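Local structure of citrate lyase subunit beta-like protein (Mycobacterium tuberculosis H37Rv, 6ARB) at residues Y93-L98 with P112-A117; K100-A105 with V119-G124; R204-V209 with K227-S232; R241-S246 with P263-A268. The protein is a magnesium-binding lyase of the HpcH/HpaI aldolase family that may play a role in fatty acid biosynthesis. All coordinates share one frame; numbering follows the deposited sequence.

Contact 1. Residues Y93-L98 with P112-A117; sequences YTTVML and PRDVIA
Tyr-93 opens the contact with its carbonyl: Arg-113 NE donates to Tyr-93 O at 3.0 Å, in the guanidinium plane, and a water lies between that O and Arg-113 NH2. Beyond this clasp, strands 95-98 and 114-119 run side by side as parallel neighbours in the closed eight-stranded TIM barrel, joined by helix 104-108 in a beta-alpha-beta crossover. Thr-94 O takes Asp-114 N at 2.9 Å, with Arg-113 CB packed close by. Thr-95 sets OG1 beside its own backbone N (chi1 -56°), next to Asp-114 CB, and a second water links OG1 to Asp-114 OD2. Val-96 is gripped at both polar backbone atoms: its N donates to Asp-114 O, and its O receives Ile-116 N at 2.8 Å. Its CG1 meets Arg-113 CD at 4.0 Å, the two side chains crossing at about a right angle. Met-97 lies on the face of Thr-95 and Ile-116, near the substrate-binding Arg-72; the bend at its far end (chi3 -71°) brings CE to Ile-116 CG2. Leu-98, on the other face with Val-115, donates its N to Ile-116 O at 2.9 Å and rests CB on Val-115 CG1 at 4.1 Å.

Contact 2. Residues K100-A105 with V119-G124; sequences KAESAA and VETARG. With MG (magnesium ion), chain D; PYR (pyruvic acid), chain E.
Lys-100 and Glu-120 meet where the chain leaves two neighbouring barrel strands, at the metal site. Glu-120 holds CG between its backbone N and carbonyl carbon (chi1 50°), and the extended chain beyond splits its work: OE1 binds the magnesium ion at 2.2 Å, while OE2 takes Lys-100 N at 2.8 Å on its anti lone pair. That backbone bond helps fix the carboxylate's rotation. Pyruvate OXT and O3, two waters and Asp-146 complete the metal shell. Lys-100 NZ makes only a long salt bridge to Glu-120 OE2, 3.9 Å; its nearer partners are Glu-44 and Asp-146. The tight part centres on Thr-121 OG1, which donates to Glu-102 OE1 at 2.7 Å, again to an anti lone pair, and as helix N-cap accepts from Gly-124 N. A water adds a third bond to OG1 and ties it to Ala-101 O and Glu-120 N. Gly-124 CA comes to 3.3 Å from Ala-101 O. Toward solvent the packing is looser: Arg-123 and Glu-102, both partly exposed, cross at about a right angle, and a water bridges Arg-123 NH1 to Glu-102 O. Arg-123 NE turns to Ala-180 O of the second subunit. The contact lies at the C-terminal ends of strands 95-98 and 114-119, where their loops lead into helices 104-108 and 122-126, with helix 144-151 packed against Thr-121.

Contact 3. Residues R204-V209 with K227-S232; sequences RDAAAV and KAYRPS
With chi1 at -87°, Tyr-229 swings its ring back across helix 196-209, laying one face against the methyl of Ala-207. Arg-204 CG, beside its backbone N and anti to its carbonyl carbon (chi1 -72°), faces Ala-228 CB at 3.7 Å. The chain of Arg-204 bends farther out, at chi3, and its aliphatic root does the touching. Over the tyrosine, Ala-207 CB sits 3.8 Å from the ring centroid and 20° off the normal, a CH-pi contact shifted toward the rim; its closest ring atom is Tyr-229 CD2 at 3.6 Å. Ala-206, one residue back, brings CB to 3.5 Å from Tyr-229 OH at an oblique approach. These helices belong to the outer layer of the TIM barrel: the contact joins helix 196-209, which precedes the last barrel strand, 213-216, to helix 221-228, which follows it. The ring of Tyr-229 runs on toward that strand, where its OH is hydrogen-bonded to Thr-214 OG1, which holds the far end of the ring. Small alanines on both helices let the backbones come close, with Arg-204 CA and Ala-228 CA 4.9 Å apart. Asp-205, on the side of helix 196-209 turned from this contact, forms salt bridges with Arg-171 and with Arg-164 of the third subunit.

Contact 4. Residues R241-S246 with P263-A268; sequences RVLAAS and PVLTHA
Leu-265 buries the most surface here, pushing its forked end among Val-242, Leu-243 and Ser-246 of helix 233-246. One methyl, CD2, does most of the work: it lies 3.7 Å from Ser-246 CB, 3.9 Å from Val-242 CG2 and 4.1 Å from Leu-243 CD2. Its partner branch, CD1, also leans on Ser-246 CB. Leu-243 comes second and slides past Leu-265 in the opposite direction. Its CG stands beside its own backbone N, anti to the carbonyl carbon (chi1 -79°), which sends CD2 to Leu-265 O at 3.7 Å and leaves CG and CD1 to cover the third residue, Ala-268. The methyl of Ala-268 meets two neighbouring side chains, Leu-243 CG and Val-242 CG1 each 3.7 Å from its CB. The axes of segments 241-246 and 263-268 approach to 9.5 Å, at 129° between their N-to-C directions, and the antiparallel hairpin of strands 253-255 and 258-260 lies between them in the chain; Val-260 touches both Val-242 and Leu-265. Here the C-terminal pair of helices packs together, while helix 262-276 turns Pro-263, which touches a bound pyruvate, and His-267 to the third subunit, His-267 NE2 hydrogen-bonding Glu-145 O there. Ser-246 spends its hydroxyl within its own helix, donating from OG to Leu-243 O at 2.7 Å, and so offers Leu-265 chiefly a carbon surface. The pairing therefore rests on apolar fit.

Contacts 1 and 2 alternate along the chain and belong to the same part of the barrel: contact 1 pairs strands 95-98 and 114-119, and contact 2 joins the loops that follow them, their centres 15 Å apart and Ala-117 CB touching Ala-101 CB. Following the paired strands to their C-terminal ends leads into the loops that carry Glu-120, a magnesium ligand. Contact 3 comes later, across the chain's centre from both, between helices flanking the last barrel strand. Contact 4 follows in the C-terminal helices, 18 Å from contact 3 and 37 to 39 Å from contacts 1 and 2, centre to centre. Contacts 3 and 4 both touch the third subunit, contact 2 the second, which ties barrel and C-terminal arm into the homotrimer.

Contact 1. Residues Y93-L98 with P112-A117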
loop_
_atom_site.group_PDB
_atom_site.type_symbol
_atom_site.label_atom_id
_atom_site.label_comp_id
_atom_site.label_asym_id
_atom_site.label_seq_id
_atom_site.Cartn_x
_atom_site.Cartn_y
_atom_site.Cartn_z
ATOM N N TYR A 93 12.372 4.828 34.290
ATOM C CA TYR A 93 12.069 4.767 32.855
ATOM C C TYR A 93 10.743 5.446 32.506
ATOM O O TYR A 93 9.721 5.203 33.151
ATOM C CB TYR A 93 12.092 3.322 32.352
ATOM C CG TYR A 93 13.438 2.681 32.539
ATOM C CD1 TYR A 93 14.597 3.316 32.093
ATOM C CD2 TYR A 93 13.565 1.458 33.188
ATOM C CE1 TYR A 93 15.860 2.731 32.290
ATOM C CE2 TYR A 93 14.811 0.865 33.375
ATOM C CZ TYR A 93 15.954 1.511 32.931
ATOM O OH TYR A 93 17.190 0.923 33.122
ATOM N N THR A 94 10.762 6.296 31.483
ATOM C CA THR A 94 9.575 7.088 31.138
ATOM C C THR A 94 9.023 6.812 29.741
ATOM O O THR A 94 7.927 7.260 29.407
ATOM C CB THR A 94 9.850 8.595 31.242
ATOM O OG1 THR A 94 10.921 8.944 30.359
ATOM C CG2 THR A 94 10.220 8.981 32.673
ATOM N N THR A 95 9.787 6.097 28.921
ATOM C CA THR A 95 9.316 5.711 27.593
ATOM C C THR A 95 9.210 4.187 27.510
ATOM O O THR A 95 10.129 3.466 27.919
ATOM C CB THR A 95 10.241 6.253 26.473
ATOM O OG1 THR A 95 10.359 7.674 26.606
ATOM C CG2 THR A 95 9.664 5.939 25.099
ATOM N N VAL A 96 8.073 3.708 27.012
ATOM C CA VAL A 96 7.854 2.284 26.790
ATOM C C VAL A 96 7.503 1.991 25.342
ATOM O O VAL A 96 6.945 2.836 24.628
ATOM C CB VAL A 96 6.712 1.716 27.664
ATOM C CG1 VAL A 96 7.118 1.667 29.145
ATOM C CG2 VAL A 96 5.427 2.505 27.449
ATOM N N MET A 97 7.805 0.768 24.918
ATOM C CA MET A 97 7.390 0.295 23.608
ATOM C C MET A 97 6.278 -0.718 23.792
ATOM O O MET A 97 6.416 -1.664 24.570
ATOM C CB MET A 97 8.564 -0.349 22.865
ATOM C CG MET A 97 8.150 -0.935 21.517
ATOM S SD MET A 97 9.550 -1.622 20.615
ATOM C CE MET A 97 10.406 -0.123 20.152
ATOM N N LEU A 98 5.171 -0.504 23.087
ATOM C CA LEU A 98 3.976 -1.322 23.229
ATOM C C LEU A 98 3.883 -2.283 22.053
ATOM O O LEU A 98 3.639 -1.862 20.921
ATOM C CB LEU A 98 2.727 -0.430 23.260
ATOM C CG LEU A 98 1.395 -1.164 23.163
ATOM C CD1 LEU A 98 1.198 -2.062 24.372
ATOM C CD2 LEU A 98 0.243 -0.162 23.028
ATOM N N PRO A 112 1.142 8.394 32.236
ATOM C CA PRO A 112 1.735 9.532 31.532
ATOM C C PRO A 112 3.062 9.204 30.862
ATOM O O PRO A 112 3.823 10.120 30.576
ATOM C CB PRO A 112 1.997 10.513 32.673
ATOM C CG PRO A 112 2.406 9.614 33.794
ATOM C CD PRO A 112 1.627 8.317 33.623
ATOM N N ARG A 113 3.344 7.932 30.609
ATOM C CA ARG A 113 4.586 7.579 29.932
ATOM C C ARG A 113 4.513 7.868 28.429
ATOM O O ARG A 113 3.429 7.881 27.838
ATOM C CB ARG A 113 4.947 6.110 30.184
ATOM C CG ARG A 113 5.457 5.854 31.603
ATOM C CD ARG A 113 6.380 4.633 31.685
ATOM N NE ARG A 113 6.867 4.442 33.051
ATOM C CZ ARG A 113 6.182 3.819 34.004
ATOM N NH1 ARG A 113 4.975 3.325 33.744
ATOM N NH2 ARG A 113 6.697 3.697 35.217
ATOM N N ASP A 114 5.668 8.122 27.821
ATOM C CA ASP A 114 5.750 8.260 26.376
ATOM C C ASP A 114 5.728 6.868 25.764
ATOM O O ASP A 114 6.271 5.927 26.336
ATOM C CB ASP A 114 7.025 8.985 25.951
ATOM C CG ASP A 114 6.986 10.467 26.245
ATOM O OD1 ASP A 114 5.887 11.021 26.459
ATOM O OD2 ASP A 114 8.068 11.086 26.244
ATOM N N VAL A 115 5.110 6.740 24.595
ATOM C CA VAL A 115 4.895 5.418 24.022
ATOM C C VAL A 115 5.386 5.305 22.594
ATOM O O VAL A 115 5.042 6.118 21.737
ATOM C CB VAL A 115 3.393 5.030 24.085
ATOM C CG1 VAL A 115 3.147 3.638 23.505
ATOM C CG2 VAL A 115 2.904 5.096 25.523
ATOM N N ILE A 116 6.203 4.286 22.340
ATOM C CA ILE A 116 6.497 3.893 20.973
ATOM C C ILE A 116 5.615 2.692 20.651
ATOM O O ILE A 116 5.738 1.626 21.268
ATOM C CB ILE A 116 7.990 3.550 20.762
ATOM C CG1 ILE A 116 8.841 4.768 21.120
ATOM C CG2 ILE A 116 8.235 3.144 19.299
ATOM C CD1 ILE A 116 10.327 4.525 21.057
ATOM N N ALA A 117 4.713 2.878 19.696
ATOM C CA ALA A 117 3.764 1.838 19.347
ATOM C C ALA A 117 4.367 0.932 18.286
ATOM O O ALA A 117 4.698 1.381 17.183
ATOM C CB ALA A 117 2.471 2.453 18.845
HETATM O O HOH W 1 9.419 4.991 35.744
HETATM O O HOH W 2 10.074 9.919 24.766
#

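Contact 2. Residues K100-A105 with V119-G124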
loop_
_atom_site.group_PDB
_atom_site.type_symbol
_atom_site.label_atom_id
_atom_site.label_comp_id
_atom_site.label_asym_id
_atom_site.label_seq_id
_atom_site.Cartn_x
_atom_site.Cartn_y
_atom_site.Cartn_z
ATOM N N LYS A 100 2.290 -5.286 19.645
ATOM C CA LYS A 100 0.953 -5.609 19.156
ATOM C C LYS A 100 -0.001 -4.438 19.371
ATOM O O LYS A 100 -1.167 -4.633 19.723
ATOM C CB LYS A 100 0.414 -6.870 19.846
ATOM C CG LYS A 100 1.132 -8.168 19.448
ATOM C CD LYS A 100 1.866 -8.762 20.629
ATOM C CE LYS A 100 2.383 -10.153 20.320
ATOM N NZ LYS A 100 3.868 -10.183 20.161
ATOM N N ALA A 101 0.494 -3.219 19.162
ATOM C CA ALA A 101 -0.343 -2.032 19.281
ATOM C C ALA A 101 -1.501 -2.103 18.290
ATOM O O ALA A 101 -1.297 -2.252 17.091
ATOM C CB ALA A 101 0.477 -0.768 19.067
ATOM N N GLU A 102 -2.723 -1.994 18.810
ATOM C CA GLU A 102 -3.909 -2.232 18.003
ATOM C C GLU A 102 -5.008 -1.175 18.110
ATOM O O GLU A 102 -5.948 -1.192 17.321
ATOM C CB GLU A 102 -4.466 -3.626 18.306
ATOM C CG GLU A 102 -3.645 -4.708 17.626
ATOM C CD GLU A 102 -4.184 -6.101 17.858
ATOM O OE1 GLU A 102 -3.828 -6.988 17.067
ATOM O OE2 GLU A 102 -4.942 -6.310 18.824
ATOM N N SER A 103 -4.901 -0.265 19.074
ATOM C CA SER A 103 -5.861 0.838 19.176
ATOM C C SER A 103 -5.253 2.038 19.899
ATOM O O SER A 103 -4.299 1.896 20.673
ATOM C CB SER A 103 -7.124 0.391 19.917
ATOM O OG SER A 103 -6.848 0.220 21.306
ATOM N N ALA A 104 -5.803 3.218 19.649
ATOM C CA ALA A 104 -5.405 4.403 20.401
ATOM C C ALA A 104 -5.568 4.173 21.916
ATOM O O ALA A 104 -4.719 4.583 22.708
ATOM C CB ALA A 104 -6.212 5.610 19.941
ATOM N N ALA A 105 -6.648 3.502 22.315
ATOM C CA ALA A 105 -6.893 3.220 23.742
ATOM C C ALA A 105 -5.741 2.467 24.429
ATOM O O ALA A 105 -5.413 2.748 25.588
ATOM C CB ALA A 105 -8.214 2.459 23.932
ATOM N N VAL A 119 3.541 -1.650 15.771
ATOM C CA VAL A 119 2.435 -2.220 15.022
ATOM C C VAL A 119 2.907 -3.469 14.314
ATOM O O VAL A 119 3.807 -3.407 13.475
ATOM C CB VAL A 119 1.886 -1.213 13.987
ATOM C CG1 VAL A 119 0.858 -1.882 13.107
ATOM C CG2 VAL A 119 1.298 0.010 14.704
ATOM N N GLU A 120 2.302 -4.602 14.644
ATOM C CA GLU A 120 2.799 -5.880 14.137
ATOM C C GLU A 120 1.682 -6.895 13.962
ATOM O O GLU A 120 1.908 -8.102 14.056
ATOM C CB GLU A 120 3.869 -6.431 15.080
ATOM C CG GLU A 120 3.461 -6.459 16.559
ATOM C CD GLU A 120 4.616 -6.835 17.438
ATOM O OE1 GLU A 120 5.624 -7.332 16.876
ATOM O OE2 GLU A 120 4.527 -6.648 18.666
ATOM N N THR A 121 0.478 -6.386 13.720
ATOM C CA THR A 121 -0.696 -7.203 13.438
ATOM C C THR A 121 -1.563 -6.488 12.406
ATOM O O THR A 121 -1.415 -5.266 12.183
ATOM C CB THR A 121 -1.552 -7.440 14.713
ATOM O OG1 THR A 121 -2.136 -6.204 15.132
ATOM C CG2 THR A 121 -0.706 -8.013 15.842
ATOM N N ALA A 122 -2.463 -7.241 11.776
ATOM C CA ALA A 122 -3.363 -6.672 10.782
ATOM C C ALA A 122 -4.208 -5.560 11.400
ATOM O O ALA A 122 -4.324 -4.473 10.834
ATOM C CB ALA A 122 -4.235 -7.751 10.161
ATOM N N ARG A 123 -4.766 -5.812 12.583
ATOM C CA ARG A 123 -5.570 -4.793 13.268
ATOM C C ARG A 123 -4.744 -3.530 13.491
ATOM O O ARG A 123 -5.201 -2.426 13.258
ATOM C CB ARG A 123 -6.123 -5.322 14.601
ATOM C CG ARG A 123 -7.080 -4.341 15.286
ATOM C CD ARG A 123 -8.328 -4.078 14.444
ATOM N NE ARG A 123 -9.248 -5.211 14.493
ATOM C CZ ARG A 123 -10.142 -5.395 15.461
ATOM N NH1 ARG A 123 -10.234 -4.511 16.448
ATOM N NH2 ARG A 123 -10.939 -6.458 15.442
ATOM N N GLY A 124 -3.509 -3.703 13.946
ATOM C CA GLY A 124 -2.621 -2.564 14.096
ATOM C C GLY A 124 -2.434 -1.767 12.818
ATOM O O GLY A 124 -2.445 -0.531 12.838
HETATM MG MG MG D . 6.948 -8.951 17.698
HETATM C C PYR E . 8.449 -8.522 15.233
HETATM O O PYR E . 8.842 -8.477 13.983
HETATM O OXT PYR E . 7.518 -9.383 15.545
HETATM C CA PYR E . 9.014 -7.665 16.194
HETATM O O3 PYR E . 8.895 -7.883 17.486
HETATM C CB PYR E . 9.782 -6.457 15.751
HETATM O O HOH W 3 -0.146 -4.380 16.083
HETATM O O HOH W 4 -8.536 -2.215 17.146
HETATM O O HOH W 5 8.035 -10.704 18.877
HETATM O O HOH W 6 6.324 -8.409 19.807
#

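Contact 3. Residues R204-V209 with K227-S232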
loop_
_atom_site.group_PDB
_atom_site.type_symbol
_atom_site.label_atom_id
_atom_site.label_comp_id
_atom_site.label_asym_id
_atom_site.label_seq_id
_atom_site.Cartn_x
_atom_site.Cartn_y
_atom_site.Cartn_z
ATOM N N ARG A 204 19.924 2.087 4.383
ATOM C CA ARG A 204 20.131 3.211 3.469
ATOM C C ARG A 204 18.794 3.667 2.919
ATOM O O ARG A 204 18.512 4.867 2.852
ATOM C CB ARG A 204 21.091 2.846 2.339
ATOM C CG ARG A 204 22.537 2.726 2.806
ATOM C CD ARG A 204 23.476 2.231 1.709
ATOM N NE ARG A 204 23.721 3.243 0.684
ATOM C CZ ARG A 204 23.138 3.251 -0.511
ATOM N NH1 ARG A 204 22.280 2.292 -0.834
ATOM N NH2 ARG A 204 23.417 4.213 -1.382
ATOM N N ASP A 205 17.967 2.698 2.545
ATOM C CA ASP A 205 16.609 2.997 2.103
ATOM C C ASP A 205 15.781 3.651 3.211
ATOM O O ASP A 205 15.089 4.640 2.985
ATOM C CB ASP A 205 15.916 1.724 1.630
ATOM C CG ASP A 205 14.471 1.960 1.270
ATOM O OD1 ASP A 205 13.602 1.583 2.072
ATOM O OD2 ASP A 205 14.207 2.531 0.187
ATOM N N ALA A 206 15.847 3.080 4.406
ATOM C CA ALA A 206 15.194 3.672 5.576
ATOM C C ALA A 206 15.556 5.140 5.755
ATOM O O ALA A 206 14.683 5.989 5.954
ATOM C CB ALA A 206 15.549 2.887 6.821
ATOM N N ALA A 207 16.847 5.454 5.690
ATOM C CA ALA A 207 17.267 6.840 5.840
ATOM C C ALA A 207 16.769 7.713 4.680
ATOM O O ALA A 207 16.417 8.875 4.882
ATOM C CB ALA A 207 18.774 6.931 5.973
ATOM N N ALA A 208 16.717 7.140 3.477
ATOM C CA ALA A 208 16.340 7.903 2.283
ATOM C C ALA A 208 14.863 8.271 2.276
ATOM O O ALA A 208 14.486 9.275 1.678
ATOM C CB ALA A 208 16.673 7.113 1.019
ATOM N N VAL A 209 14.023 7.458 2.926
ATOM C CA VAL A 209 12.590 7.761 2.947
ATOM C C VAL A 209 12.119 8.461 4.210
ATOM O O VAL A 209 10.952 8.794 4.297
ATOM C CB VAL A 209 11.685 6.517 2.729
ATOM C CG1 VAL A 209 11.958 5.886 1.389
ATOM C CG2 VAL A 209 11.871 5.502 3.869
ATOM N N LYS A 227 26.491 4.219 9.774
ATOM C CA LYS A 227 27.112 4.478 8.486
ATOM C C LYS A 227 26.062 4.642 7.395
ATOM O O LYS A 227 26.162 5.539 6.565
ATOM C CB LYS A 227 28.071 3.339 8.132
ATOM C CG LYS A 227 28.813 3.521 6.813
ATOM C CD LYS A 227 30.004 2.567 6.685
ATOM C CE LYS A 227 29.684 1.328 5.837
ATOM N NZ LYS A 227 28.979 0.241 6.588
ATOM N N ALA A 228 25.050 3.777 7.400
ATOM C CA ALA A 228 24.007 3.825 6.370
ATOM C C ALA A 228 23.190 5.116 6.418
ATOM O O ALA A 228 22.680 5.569 5.394
ATOM C CB ALA A 228 23.096 2.615 6.476
ATOM N N TYR A 229 23.067 5.709 7.604
ATOM C CA TYR A 229 22.275 6.926 7.764
ATOM C C TYR A 229 23.098 8.173 7.389
ATOM O O TYR A 229 22.584 9.283 7.364
ATOM C CB TYR A 229 21.686 7.028 9.187
ATOM C CG TYR A 229 20.336 6.325 9.359
ATOM C CD1 TYR A 229 20.247 4.933 9.383
ATOM C CD2 TYR A 229 19.154 7.055 9.505
ATOM C CE1 TYR A 229 19.009 4.284 9.533
ATOM C CE2 TYR A 229 17.906 6.409 9.658
ATOM C CZ TYR A 229 17.853 5.029 9.682
ATOM O OH TYR A 229 16.650 4.383 9.821
ATOM N N ARG A 230 24.377 7.978 7.096
ATOM C CA ARG A 230 25.183 9.038 6.501
ATOM C C ARG A 230 25.124 8.917 4.980
ATOM O O ARG A 230 25.489 7.883 4.426
ATOM C CB ARG A 230 26.640 8.968 6.969
ATOM C CG ARG A 230 27.522 10.026 6.324
ATOM C CD ARG A 230 28.943 10.015 6.875
ATOM N NE ARG A 230 29.560 11.337 6.800
ATOM C CZ ARG A 230 30.136 11.838 5.711
ATOM N NH1 ARG A 230 30.179 11.126 4.591
ATOM N NH2 ARG A 230 30.669 13.053 5.738
ATOM N N PRO A 231 24.672 9.973 4.294
ATOM C CA PRO A 231 24.567 9.870 2.834
ATOM C C PRO A 231 25.931 9.600 2.197
ATOM O O PRO A 231 26.970 9.979 2.746
ATOM C CB PRO A 231 24.016 11.241 2.416
ATOM C CG PRO A 231 24.282 12.139 3.576
ATOM C CD PRO A 231 24.252 11.290 4.801
ATOM N N SER A 232 25.925 8.931 1.050
ATOM C CA SER A 232 27.174 8.559 0.395
ATOM C C SER A 232 27.973 9.768 -0.082
ATOM O O SER A 232 27.460 10.885 -0.171
ATOM C CB SER A 232 26.903 7.612 -0.777
ATOM O OG SER A 232 25.880 8.128 -1.607
#

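Contact 4. Residues R241-S246 with P263-A268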
loop_
_atom_site.group_PDB
_atom_site.type_symbol
_atom_site.label_atom_id
_atom_site.label_comp_id
_atom_site.label_asym_id
_atom_site.label_seq_id
_atom_site.Cartn_x
_atom_site.Cartn_y
_atom_site.Cartn_z
ATOM N N ARG A 241 26.648 20.694 -4.791
ATOM C CA ARG A 241 26.537 21.322 -6.106
ATOM C C ARG A 241 25.195 22.038 -6.294
ATOM O O ARG A 241 25.149 23.229 -6.611
ATOM C CB ARG A 241 26.759 20.291 -7.235
ATOM C CG ARG A 241 28.201 19.763 -7.343
ATOM C CD ARG A 241 28.527 19.198 -8.733
ATOM N NE ARG A 241 27.554 18.209 -9.194
ATOM C CZ ARG A 241 27.509 16.941 -8.784
ATOM N NH1 ARG A 241 28.380 16.500 -7.885
ATOM N NH2 ARG A 241 26.583 16.119 -9.261
ATOM N N VAL A 242 24.110 21.302 -6.087
ATOM C CA VAL A 242 22.770 21.804 -6.378
ATOM C C VAL A 242 22.371 22.972 -5.477
ATOM O O VAL A 242 21.658 23.881 -5.907
ATOM C CB VAL A 242 21.706 20.677 -6.272
ATOM C CG1 VAL A 242 21.461 20.280 -4.815
ATOM C CG2 VAL A 242 20.418 21.110 -6.931
ATOM N N LEU A 243 22.815 22.937 -4.225
ATOM C CA LEU A 243 22.493 24.003 -3.288
ATOM C C LEU A 243 23.306 25.248 -3.608
ATOM O O LEU A 243 22.814 26.364 -3.456
ATOM C CB LEU A 243 22.724 23.554 -1.844
ATOM C CG LEU A 243 21.655 22.682 -1.193
ATOM C CD1 LEU A 243 22.142 22.182 0.153
ATOM C CD2 LEU A 243 20.346 23.458 -1.021
ATOM N N ALA A 244 24.542 25.048 -4.063
ATOM C CA ALA A 244 25.395 26.155 -4.482
ATOM C C ALA A 244 24.785 26.796 -5.707
ATOM O O ALA A 244 24.680 28.020 -5.789
ATOM C CB ALA A 244 26.821 25.668 -4.788
ATOM N N ALA A 245 24.378 25.960 -6.659
ATOM C CA ALA A 245 23.730 26.459 -7.864
ATOM C C ALA A 245 22.437 27.223 -7.541
ATOM O O ALA A 245 22.134 28.242 -8.162
ATOM C CB ALA A 245 23.449 25.311 -8.822
ATOM N N SER A 246 21.690 26.736 -6.556
ATOM C CA SER A 246 20.396 27.328 -6.220
ATOM C C SER A 246 20.540 28.766 -5.707
ATOM O O SER A 246 19.624 29.581 -5.846
ATOM C CB SER A 246 19.644 26.462 -5.205
ATOM O OG SER A 246 20.164 26.605 -3.890
ATOM N N PRO A 263 11.373 21.266 -2.882
ATOM C CA PRO A 263 11.517 19.981 -2.179
ATOM C C PRO A 263 12.827 19.231 -2.497
ATOM O O PRO A 263 13.380 18.510 -1.643
ATOM C CB PRO A 263 10.295 19.174 -2.656
ATOM C CG PRO A 263 9.884 19.814 -3.937
ATOM C CD PRO A 263 10.213 21.275 -3.792
ATOM N N VAL A 264 13.317 19.401 -3.719
ATOM C CA VAL A 264 14.575 18.758 -4.117
ATOM C C VAL A 264 15.735 19.398 -3.365
ATOM O O VAL A 264 16.660 18.721 -2.931
ATOM C CB VAL A 264 14.788 18.830 -5.636
ATOM C CG1 VAL A 264 16.151 18.244 -6.046
ATOM C CG2 VAL A 264 13.662 18.094 -6.339
ATOM N N LEU A 265 15.657 20.708 -3.170
ATOM C CA LEU A 265 16.694 21.425 -2.439
ATOM C C LEU A 265 16.614 21.054 -0.960
ATOM O O LEU A 265 17.625 21.015 -0.253
ATOM C CB LEU A 265 16.532 22.930 -2.639
ATOM C CG LEU A 265 16.741 23.418 -4.068
ATOM C CD1 LEU A 265 16.381 24.882 -4.182
ATOM C CD2 LEU A 265 18.211 23.175 -4.492
ATOM N N THR A 266 15.399 20.774 -0.501
ATOM C CA THR A 266 15.201 20.297 0.851
ATOM C C THR A 266 15.876 18.949 1.043
ATOM O O THR A 266 16.488 18.704 2.080
ATOM C CB THR A 266 13.713 20.195 1.186
ATOM O OG1 THR A 266 13.138 21.503 1.119
ATOM C CG2 THR A 266 13.533 19.624 2.570
ATOM N N HIS A 267 15.765 18.084 0.037
ATOM C CA HIS A 267 16.438 16.780 0.049
ATOM C C HIS A 267 17.942 16.962 0.265
ATOM O O HIS A 267 18.567 16.259 1.068
ATOM C CB HIS A 267 16.221 16.062 -1.279
ATOM C CG HIS A 267 14.796 15.690 -1.552
ATOM N ND1 HIS A 267 14.400 15.101 -2.736
ATOM C CD2 HIS A 267 13.669 15.845 -0.816
ATOM C CE1 HIS A 267 13.094 14.903 -2.713
ATOM N NE2 HIS A 267 12.624 15.350 -1.561
ATOM N N ALA A 268 18.514 17.911 -0.467
ATOM C CA ALA A 268 19.949 18.186 -0.424
ATOM C C ALA A 268 20.380 18.694 0.947
ATOM O O ALA A 268 21.405 18.271 1.514
ATOM C CB ALA A 268 20.304 19.207 -1.497
#